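Local atomic coordinates of putative acetoin utilization protein, acetoin dehydrogenase (Thermus thermophilus, PDB entry 5AWE), a protein that is of unknown function, but its paired CBS domains and C-terminal ACT domain suggest a regulatory, probably ligand-sensing, role perhaps linked to acetoin utilization. Residues V14-A23 with L72-V80; R83-D91 with R104-E113. One frame throughout, in Å; residues are numbered along the deposited sequence.

Contact 1. Residues V14-A23 with L72-V80; sequences VAPDTPVLEA and LAKLTVREV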
loop_
_atom_site.group_PDB
_atom_site.type_symbol
_atom_site.label_atom_id
_atom_site.label_comp_id
_atom_site.label_asym_id
_atom_site.label_seq_id
_atom_site.Cartn_x
_atom_site.Cartn_y
_atom_site.Cartn_z
ATOM N N VAL A 14 -16.921 15.052 -11.594
ATOM C CA VAL A 14 -16.040 14.021 -12.081
ATOM C C VAL A 14 -16.913 13.133 -12.963
ATOM O O VAL A 14 -18.142 13.263 -12.949
ATOM C CB VAL A 14 -15.429 13.248 -10.868
ATOM C CG1 VAL A 14 -16.241 12.005 -10.554
ATOM C CG2 VAL A 14 -13.976 12.940 -11.119
ATOM N N ALA A 15 -16.286 12.259 -13.744
ATOM C CA ALA A 15 -17.022 11.337 -14.603
ATOM C C ALA A 15 -16.872 9.909 -14.075
ATOM O O ALA A 15 -15.866 9.569 -13.456
ATOM C CB ALA A 15 -16.510 11.431 -16.037
ATOM N N PRO A 16 -17.872 9.051 -14.330
ATOM C CA PRO A 16 -17.849 7.657 -13.870
ATOM C C PRO A 16 -16.566 6.890 -14.215
ATOM O O PRO A 16 -16.135 6.013 -13.458
ATOM C CB PRO A 16 -19.080 7.040 -14.533
ATOM C CG PRO A 16 -19.971 8.205 -14.845
ATOM C CD PRO A 16 -19.043 9.330 -15.181
ATOM N N ASP A 17 -15.964 7.212 -15.354
ATOM C CA ASP A 17 -14.775 6.502 -15.803
ATOM C C ASP A 17 -13.509 7.154 -15.274
ATOM O O ASP A 17 -12.407 6.680 -15.535
ATOM C CB ASP A 17 -14.728 6.444 -17.331
ATOM C CG ASP A 17 -15.752 5.484 -17.911
ATOM O OD1 ASP A 17 -16.275 4.636 -17.150
ATOM O OD2 ASP A 17 -16.037 5.576 -19.127
ATOM N N THR A 18 -13.665 8.243 -14.533
ATOM C CA THR A 18 -12.536 8.820 -13.810
ATOM C C THR A 18 -11.940 7.749 -12.889
ATOM O O THR A 18 -12.668 7.063 -12.173
ATOM C CB THR A 18 -12.990 10.024 -12.950
ATOM O OG1 THR A 18 -13.610 11.003 -13.792
ATOM C CG2 THR A 18 -11.804 10.649 -12.234
ATOM N N PRO A 19 -10.606 7.587 -12.904
ATOM C CA PRO A 19 -9.988 6.574 -12.039
ATOM C C PRO A 19 -10.102 7.003 -10.581
ATOM O O PRO A 19 -9.926 8.182 -10.265
ATOM C CB PRO A 19 -8.526 6.533 -12.502
ATOM C CG PRO A 19 -8.517 7.203 -13.846
ATOM C CD PRO A 19 -9.614 8.234 -13.778
ATOM N N VAL A 20 -10.395 6.051 -9.700
ATOM C CA VAL A 20 -10.551 6.342 -8.284
ATOM C C VAL A 20 -9.402 7.189 -7.748
ATOM O O VAL A 20 -9.629 8.151 -7.008
ATOM C CB VAL A 20 -10.664 5.029 -7.450
ATOM C CG1 VAL A 20 -10.581 5.332 -5.957
ATOM C CG2 VAL A 20 -11.993 4.339 -7.749
ATOM N N LEU A 21 -8.171 6.851 -8.125
ATOM C CA LEU A 21 -7.017 7.542 -7.554
ATOM C C LEU A 21 -6.844 8.955 -8.096
ATOM O O LEU A 21 -6.235 9.805 -7.448
ATOM C CB LEU A 21 -5.733 6.726 -7.765
ATOM C CG LEU A 21 -5.391 6.161 -9.142
ATOM C CD1 LEU A 21 -4.816 7.249 -10.046
ATOM C CD2 LEU A 21 -4.385 5.029 -8.962
ATOM N N GLU A 22 -7.390 9.213 -9.277
ATOM C CA GLU A 22 -7.356 10.558 -9.822
ATOM C C GLU A 22 -8.386 11.414 -9.098
ATOM O O GLU A 22 -8.132 12.577 -8.782
ATOM C CB GLU A 22 -7.656 10.539 -11.322
ATOM C CG GLU A 22 -6.827 11.538 -12.127
ATOM C CD GLU A 22 -6.712 12.904 -11.449
ATOM O OE1 GLU A 22 -7.470 13.830 -11.828
ATOM O OE2 GLU A 22 -5.860 13.049 -10.541
ATOM N N ALA A 23 -9.549 10.833 -8.823
ATOM C CA ALA A 23 -10.598 11.543 -8.105
ATOM C C ALA A 23 -10.078 11.989 -6.745
ATOM O O ALA A 23 -10.308 13.120 -6.326
ATOM C CB ALA A 23 -11.813 10.646 -7.936
ATOM N N LEU A 72 -6.528 -1.051 -7.401
ATOM C CA LEU A 72 -6.937 0.315 -7.083
ATOM C C LEU A 72 -6.645 1.207 -8.281
ATOM O O LEU A 72 -7.438 2.074 -8.637
ATOM C CB LEU A 72 -6.171 0.847 -5.876
ATOM C CG LEU A 72 -5.873 -0.114 -4.727
ATOM C CD1 LEU A 72 -4.444 0.127 -4.253
ATOM C CD2 LEU A 72 -6.851 0.078 -3.586
ATOM N N ALA A 73 -5.500 0.966 -8.909
ATOM C CA ALA A 73 -5.031 1.785 -10.018
ATOM C C ALA A 73 -6.048 1.811 -11.145
ATOM O O ALA A 73 -6.138 2.794 -11.882
ATOM C CB ALA A 73 -3.691 1.255 -10.531
ATOM N N LYS A 74 -6.816 0.736 -11.277
ATOM C CA LYS A 74 -7.759 0.625 -12.380
ATOM C C LYS A 74 -9.228 0.754 -11.966
ATOM O O LYS A 74 -10.113 0.851 -12.818
ATOM C CB LYS A 74 -7.535 -0.694 -13.119
ATOM C CG LYS A 74 -6.343 -0.659 -14.071
ATOM C CD LYS A 74 -5.924 -2.052 -14.532
ATOM C CE LYS A 74 -7.101 -2.853 -15.075
ATOM N NZ LYS A 74 -8.005 -3.338 -13.989
ATOM N N LEU A 75 -9.492 0.757 -10.664
ATOM C CA LEU A 75 -10.859 0.946 -10.190
ATOM C C LEU A 75 -11.349 2.331 -10.631
ATOM O O LEU A 75 -10.626 3.320 -10.506
ATOM C CB LEU A 75 -10.910 0.827 -8.663
ATOM C CG LEU A 75 -12.277 0.690 -7.984
ATOM C CD1 LEU A 75 -12.959 -0.595 -8.431
ATOM C CD2 LEU A 75 -12.089 0.678 -6.470
ATOM N N THR A 76 -12.570 2.390 -11.160
ATOM C CA THR A 76 -13.154 3.655 -11.613
ATOM C C THR A 76 -14.235 4.168 -10.661
ATOM O O THR A 76 -14.831 3.396 -9.912
ATOM C CB THR A 76 -13.779 3.508 -13.014
ATOM O OG1 THR A 76 -14.885 2.594 -12.959
ATOM C CG2 THR A 76 -12.741 2.979 -13.999
ATOM N N VAL A 77 -14.481 5.474 -10.710
ATOM C CA VAL A 77 -15.513 6.120 -9.893
ATOM C C VAL A 77 -16.873 5.424 -9.986
ATOM O O VAL A 77 -17.613 5.352 -9.003
ATOM C CB VAL A 77 -15.666 7.611 -10.299
ATOM C CG1 VAL A 77 -16.898 8.219 -9.666
ATOM C CG2 VAL A 77 -14.429 8.388 -9.862
ATOM N N ARG A 78 -17.191 4.901 -11.167
ATOM C CA ARG A 78 -18.473 4.246 -11.388
ATOM C C ARG A 78 -18.706 3.076 -10.439
ATOM O O ARG A 78 -19.839 2.806 -10.056
ATOM C CB ARG A 78 -18.577 3.754 -12.833
ATOM C CG ARG A 78 -19.974 3.268 -13.203
ATOM C CD ARG A 78 -19.996 2.560 -14.554
ATOM N NE ARG A 78 -19.350 3.342 -15.607
ATOM C CZ ARG A 78 -19.954 4.305 -16.297
ATOM N NH1 ARG A 78 -21.222 4.609 -16.044
ATOM N NH2 ARG A 78 -19.291 4.961 -17.241
ATOM N N GLU A 79 -17.629 2.395 -10.059
ATOM C CA GLU A 79 -17.723 1.173 -9.264
ATOM C C GLU A 79 -17.905 1.442 -7.775
ATOM O O GLU A 79 -18.195 0.525 -7.002
ATOM C CB GLU A 79 -16.472 0.315 -9.483
ATOM C CG GLU A 79 -16.255 -0.071 -10.945
ATOM C CD GLU A 79 -15.053 -0.973 -11.146
ATOM O OE1 GLU A 79 -14.204 -0.655 -12.013
ATOM O OE2 GLU A 79 -14.957 -2.000 -10.440
ATOM N N VAL A 80 -17.738 2.695 -7.367
ATOM C CA VAL A 80 -17.833 3.035 -5.950
ATOM C C VAL A 80 -18.820 4.168 -5.658
ATOM O O VAL A 80 -19.070 4.487 -4.498
ATOM C CB VAL A 80 -16.447 3.428 -5.385
ATOM C CG1 VAL A 80 -15.486 2.253 -5.514
ATOM C CG2 VAL A 80 -15.900 4.642 -6.136
HETATM O O HOH W 1 -16.195 2.019 -15.308
#
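Arg-78 packs across Pro-16, whose CB sits over the centre of one guanidinium face, 3.3 Å above its plane. At the edge of the same group NH2 forms a salt bridge with Asp-17 OD1 at 3.0 Å; the guanidinium plane takes this partner nearly within it, whereas the carboxylate is met from above, the two planes standing 68° apart. A bend at chi3 (-51°) turns the arginine tip back toward the aspartate. One water joins Asp-17 OD1 to Thr-76 OG1 and more weakly to Arg-78 NE.

Behind these side chains the backbones hold each other. Arg-78 N donates to Pro-16 O (2.8 Å), Val-77 N to Thr-18 O, and Val-20 N to Leu-75 O (2.9 Å). The type I turn from Ala-15 to Thr-18 carries Pro-16 O and Thr-18 O, and Thr-18 OG1 donates back to Ala-15 O, which also takes Thr-18 N.

On the apolar side Val-77 divides its branches: CG1, anti to N (chi1 169°), meets Val-14 CG1 at 3.9 Å, and CG2 lies against Thr-18 CB and Ala-23 CB. Val-20 CG2 rests on Leu-75 CG at 3.7 Å.

In the first CBS domain, Pro-19 is the N-cap of helix 20-30, and its single bridge to Thr-76 pins the chain leaving helix 65-74; strand 34-39 touches Val-14, Pro-16 and Val-77, and helix 49-53 reaches Val-20 and Val-80 through Leu-52.

Contact 2. Residues R83-D91 with R104-E113; sequences RPVVTVEAD and RKIGGLPVME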
loop_
_atom_site.group_PDB
_atom_site.type_symbol
_atom_site.label_atom_id
_atom_site.label_comp_id
_atom_site.label_asym_id
_atom_site.label_seq_id
_atom_site.Cartn_x
_atom_site.Cartn_y
_atom_site.Cartn_z
ATOM N N ARG A 83 -25.744 5.809 -5.434
ATOM C CA ARG A 83 -26.999 6.275 -5.995
ATOM C C ARG A 83 -28.187 5.516 -5.410
ATOM O O ARG A 83 -28.039 4.435 -4.842
ATOM C CB ARG A 83 -26.988 6.156 -7.524
ATOM C CG ARG A 83 -26.976 4.747 -8.070
ATOM C CD ARG A 83 -26.843 4.762 -9.599
ATOM N NE ARG A 83 -27.811 5.659 -10.230
ATOM C CZ ARG A 83 -27.841 5.939 -11.531
ATOM N NH1 ARG A 83 -28.758 6.769 -12.008
ATOM N NH2 ARG A 83 -26.958 5.392 -12.359
ATOM N N PRO A 84 -29.385 6.100 -5.514
ATOM C CA PRO A 84 -29.583 7.407 -6.153
ATOM C C PRO A 84 -29.065 8.528 -5.245
ATOM O O PRO A 84 -29.018 8.372 -4.022
ATOM C CB PRO A 84 -31.094 7.467 -6.370
ATOM C CG PRO A 84 -31.650 6.607 -5.275
ATOM C CD PRO A 84 -30.646 5.516 -5.022
ATOM N N VAL A 85 -28.660 9.645 -5.839
ATOM C CA VAL A 85 -28.100 10.751 -5.065
ATOM C C VAL A 85 -29.203 11.586 -4.417
ATOM O O VAL A 85 -30.178 11.945 -5.069
ATOM C CB VAL A 85 -27.249 11.683 -5.952
ATOM C CG1 VAL A 85 -26.572 12.739 -5.090
ATOM C CG2 VAL A 85 -26.219 10.875 -6.732
ATOM N N VAL A 86 -29.048 11.897 -3.134
ATOM C CA VAL A 86 -29.999 12.774 -2.462
ATOM C C VAL A 86 -29.587 14.222 -2.711
ATOM O O VAL A 86 -28.435 14.597 -2.486
ATOM C CB VAL A 86 -30.045 12.512 -0.926
ATOM C CG1 VAL A 86 -30.241 11.020 -0.649
ATOM C CG2 VAL A 86 -28.781 13.006 -0.269
ATOM N N THR A 87 -30.532 15.031 -3.182
ATOM C CA THR A 87 -30.246 16.415 -3.537
ATOM C C THR A 87 -31.282 17.380 -2.948
ATOM O O THR A 87 -32.309 16.957 -2.423
ATOM C CB THR A 87 -30.230 16.577 -5.052
ATOM O OG1 THR A 87 -31.544 16.332 -5.571
ATOM C CG2 THR A 87 -29.264 15.581 -5.666
ATOM N N VAL A 88 -30.986 18.674 -3.023
ATOM C CA VAL A 88 -31.955 19.721 -2.713
ATOM C C VAL A 88 -32.015 20.737 -3.840
ATOM O O VAL A 88 -31.023 20.963 -4.543
ATOM C CB VAL A 88 -31.592 20.496 -1.426
ATOM C CG1 VAL A 88 -32.400 19.980 -0.261
ATOM C CG2 VAL A 88 -30.109 20.375 -1.150
ATOM N N GLU A 89 -33.177 21.361 -3.998
ATOM C CA GLU A 89 -33.345 22.414 -4.992
ATOM C C GLU A 89 -32.720 23.701 -4.472
ATOM O O GLU A 89 -32.793 23.998 -3.282
ATOM C CB GLU A 89 -34.831 22.640 -5.277
ATOM C CG GLU A 89 -35.691 21.394 -5.106
ATOM C CD GLU A 89 -36.050 21.127 -3.649
ATOM O OE1 GLU A 89 -36.962 21.806 -3.129
ATOM O OE2 GLU A 89 -35.425 20.243 -3.023
ATOM N N ALA A 90 -32.097 24.459 -5.364
ATOM C CA ALA A 90 -31.473 25.720 -4.985
ATOM C C ALA A 90 -32.464 26.625 -4.239
ATOM O O ALA A 90 -32.101 27.292 -3.267
ATOM C CB ALA A 90 -30.948 26.430 -6.233
ATOM N N ASP A 91 -33.714 26.629 -4.692
ATOM C CA ASP A 91 -34.719 27.550 -4.174
ATOM C C ASP A 91 -35.430 27.001 -2.956
ATOM O O ASP A 91 -36.419 27.566 -2.510
ATOM C CB ASP A 91 -35.762 27.867 -5.250
ATOM C CG ASP A 91 -36.632 26.670 -5.589
ATOM O OD1 ASP A 91 -37.138 26.016 -4.653
ATOM O OD2 ASP A 91 -36.812 26.382 -6.790
ATOM N N ARG A 104 -30.245 11.323 6.821
ATOM C CA ARG A 104 -29.500 10.309 6.095
ATOM C C ARG A 104 -28.008 10.319 6.384
ATOM O O ARG A 104 -27.225 9.754 5.627
ATOM C CB ARG A 104 -29.754 10.472 4.600
ATOM C CG ARG A 104 -31.237 10.500 4.276
ATOM C CD ARG A 104 -31.509 10.341 2.800
ATOM N NE ARG A 104 -32.794 10.930 2.436
ATOM C CZ ARG A 104 -33.599 10.451 1.493
ATOM N NH1 ARG A 104 -34.750 11.059 1.232
ATOM N NH2 ARG A 104 -33.255 9.362 0.814
ATOM N N LYS A 105 -27.618 10.958 7.483
ATOM C CA LYS A 105 -26.264 10.822 8.016
ATOM C C LYS A 105 -25.202 11.525 7.178
ATOM O O LYS A 105 -24.010 11.423 7.470
ATOM C CB LYS A 105 -25.894 9.341 8.148
ATOM C CG LYS A 105 -26.783 8.553 9.104
ATOM C CD LYS A 105 -26.255 7.135 9.311
ATOM C CE LYS A 105 -27.071 6.385 10.354
ATOM N NZ LYS A 105 -26.416 5.108 10.758
ATOM N N ILE A 106 -25.636 12.240 6.144
ATOM C CA ILE A 106 -24.724 12.824 5.164
ATOM C C ILE A 106 -24.175 14.185 5.596
ATOM O O ILE A 106 -24.807 14.906 6.367
ATOM C CB ILE A 106 -25.429 13.017 3.824
ATOM C CG1 ILE A 106 -26.225 11.763 3.469
ATOM C CG2 ILE A 106 -24.407 13.299 2.746
ATOM C CD1 ILE A 106 -27.328 12.027 2.484
ATOM N N GLY A 107 -23.000 14.541 5.083
ATOM C CA GLY A 107 -22.411 15.826 5.416
ATOM C C GLY A 107 -22.470 16.826 4.276
ATOM O O GLY A 107 -22.034 17.970 4.418
ATOM N N GLY A 108 -23.004 16.398 3.139
ATOM C CA GLY A 108 -22.979 17.236 1.958
ATOM C C GLY A 108 -24.111 16.896 1.013
ATOM O O GLY A 108 -24.674 15.802 1.076
ATOM N N LEU A 109 -24.444 17.830 0.129
ATOM C CA LEU A 109 -25.662 17.715 -0.657
ATOM C C LEU A 109 -25.546 18.466 -1.979
ATOM O O LEU A 109 -25.339 19.682 -2.001
ATOM C CB LEU A 109 -26.826 18.299 0.146
ATOM C CG LEU A 109 -28.091 17.494 0.450
ATOM C CD1 LEU A 109 -27.743 16.073 0.872
ATOM C CD2 LEU A 109 -28.855 18.220 1.563
ATOM N N PRO A 110 -25.653 17.750 -3.102
ATOM C CA PRO A 110 -25.559 18.454 -4.382
ATOM C C PRO A 110 -26.774 19.382 -4.493
ATOM O O PRO A 110 -27.878 19.009 -4.095
ATOM C CB PRO A 110 -25.597 17.327 -5.418
ATOM C CG PRO A 110 -25.136 16.113 -4.667
ATOM C CD PRO A 110 -25.659 16.290 -3.268
ATOM N N VAL A 111 -26.575 20.587 -5.012
ATOM C CA VAL A 111 -27.691 21.507 -5.154
ATOM C C VAL A 111 -28.096 21.594 -6.610
ATOM O O VAL A 111 -27.255 21.729 -7.499
ATOM C CB VAL A 111 -27.348 22.923 -4.629
ATOM C CG1 VAL A 111 -28.563 23.837 -4.771
ATOM C CG2 VAL A 111 -26.907 22.846 -3.168
HETATM N N MSE A 112 -29.397 21.506 -6.843
HETATM C CA MSE A 112 -29.928 21.358 -8.189
HETATM C C MSE A 112 -30.865 22.498 -8.553
HETATM O O MSE A 112 -31.435 23.155 -7.684
HETATM C CB MSE A 112 -30.690 20.033 -8.306
HETATM C CG MSE A 112 -29.865 18.810 -7.942
HETATM SE SE MSE A 112 -28.473 18.604 -9.060
HETATM C CE MSE A 112 -29.322 18.343 -10.578
ATOM N N GLU A 113 -31.012 22.727 -9.850
ATOM C CA GLU A 113 -32.213 23.357 -10.383
ATOM C C GLU A 113 -32.897 22.353 -11.307
ATOM O O GLU A 113 -32.536 22.202 -12.478
ATOM C CB GLU A 113 -31.849 24.633 -11.136
ATOM C CG GLU A 113 -31.323 25.728 -10.225
ATOM C CD GLU A 113 -30.884 26.955 -10.981
ATOM O OE1 GLU A 113 -31.179 27.037 -12.191
ATOM O OE2 GLU A 113 -30.243 27.835 -10.368
#
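Val-88 and Leu-109 cross at about a right angle, Val-88 CG2 lying 3.7 Å from Leu-109 CD2, where strand 88-89 begins to run parallel to strand 108-113. The other methyl of the leucine, CD1, reaches Val-86 CG2 at 3.4 Å, so one side chain spans Val-88 of the strand and Val-86 of the loop leading into it. Ile-106 CD1 meets the same Val-86 CG2 tip to tip at 3.3 Å. Helix 94-103 covers this cluster through Leu-100, which touches both Val-88 and Leu-109. An alanine in place of Leu-109, lacking both methyl branches, is likely to leave Val-86 and Val-88 without their shared partner and open a gap beneath the helix.

Further along, Met-112 N donates to Val-88 O (2.9 Å) and Ala-90 N to Met-112 O (2.7 Å), while the bond from Val-88 N to Pro-110 O is weak. CG of selenomethionine Met-112, placed by chi1 (-56°, anti to the carbonyl carbon), crosses Thr-87 CB at 3.7 Å, with Leu-43 of strand 42-48 touching both residues.

The looser, solvent-facing end belongs to Arg-104, whose extended chain slides past Val-86 in the opposite direction; CG1 of the valine lies over one guanidinium face, 3.7 Å from Arg-104 NH2. At the far end Glu-113 offers Ala-90 its aliphatic CG, its carboxylate being engaged by Arg-4 in a salt bridge.

Between the segments themselves no charged pair forms: main-chain bonds set the register of this beta-alpha-beta unit, and branched aliphatic side chains fill the space under its helix.

Both contacts mix backbone hydrogen bonds with valine and leucine packing, and both are partly buried, yet they join different elements. The centre of contact 1 lies about 29 Å from the centre of the chain; it ties segments 49 residues apart, near a subunit interface where Leu-21 meets Tyr-70 of the second subunit, and its outer side adds a salt bridge and a water. Contact 2, its centre about 12 Å from that of the chain, closes a local beta-alpha-beta unit in the second CBS domain, with regular parallel strand pairing and no ionic link between its segments. The two follow in series, their centres about 21 Å apart: residues 72-80 leave the first, and residues 83-91 soon enter the second.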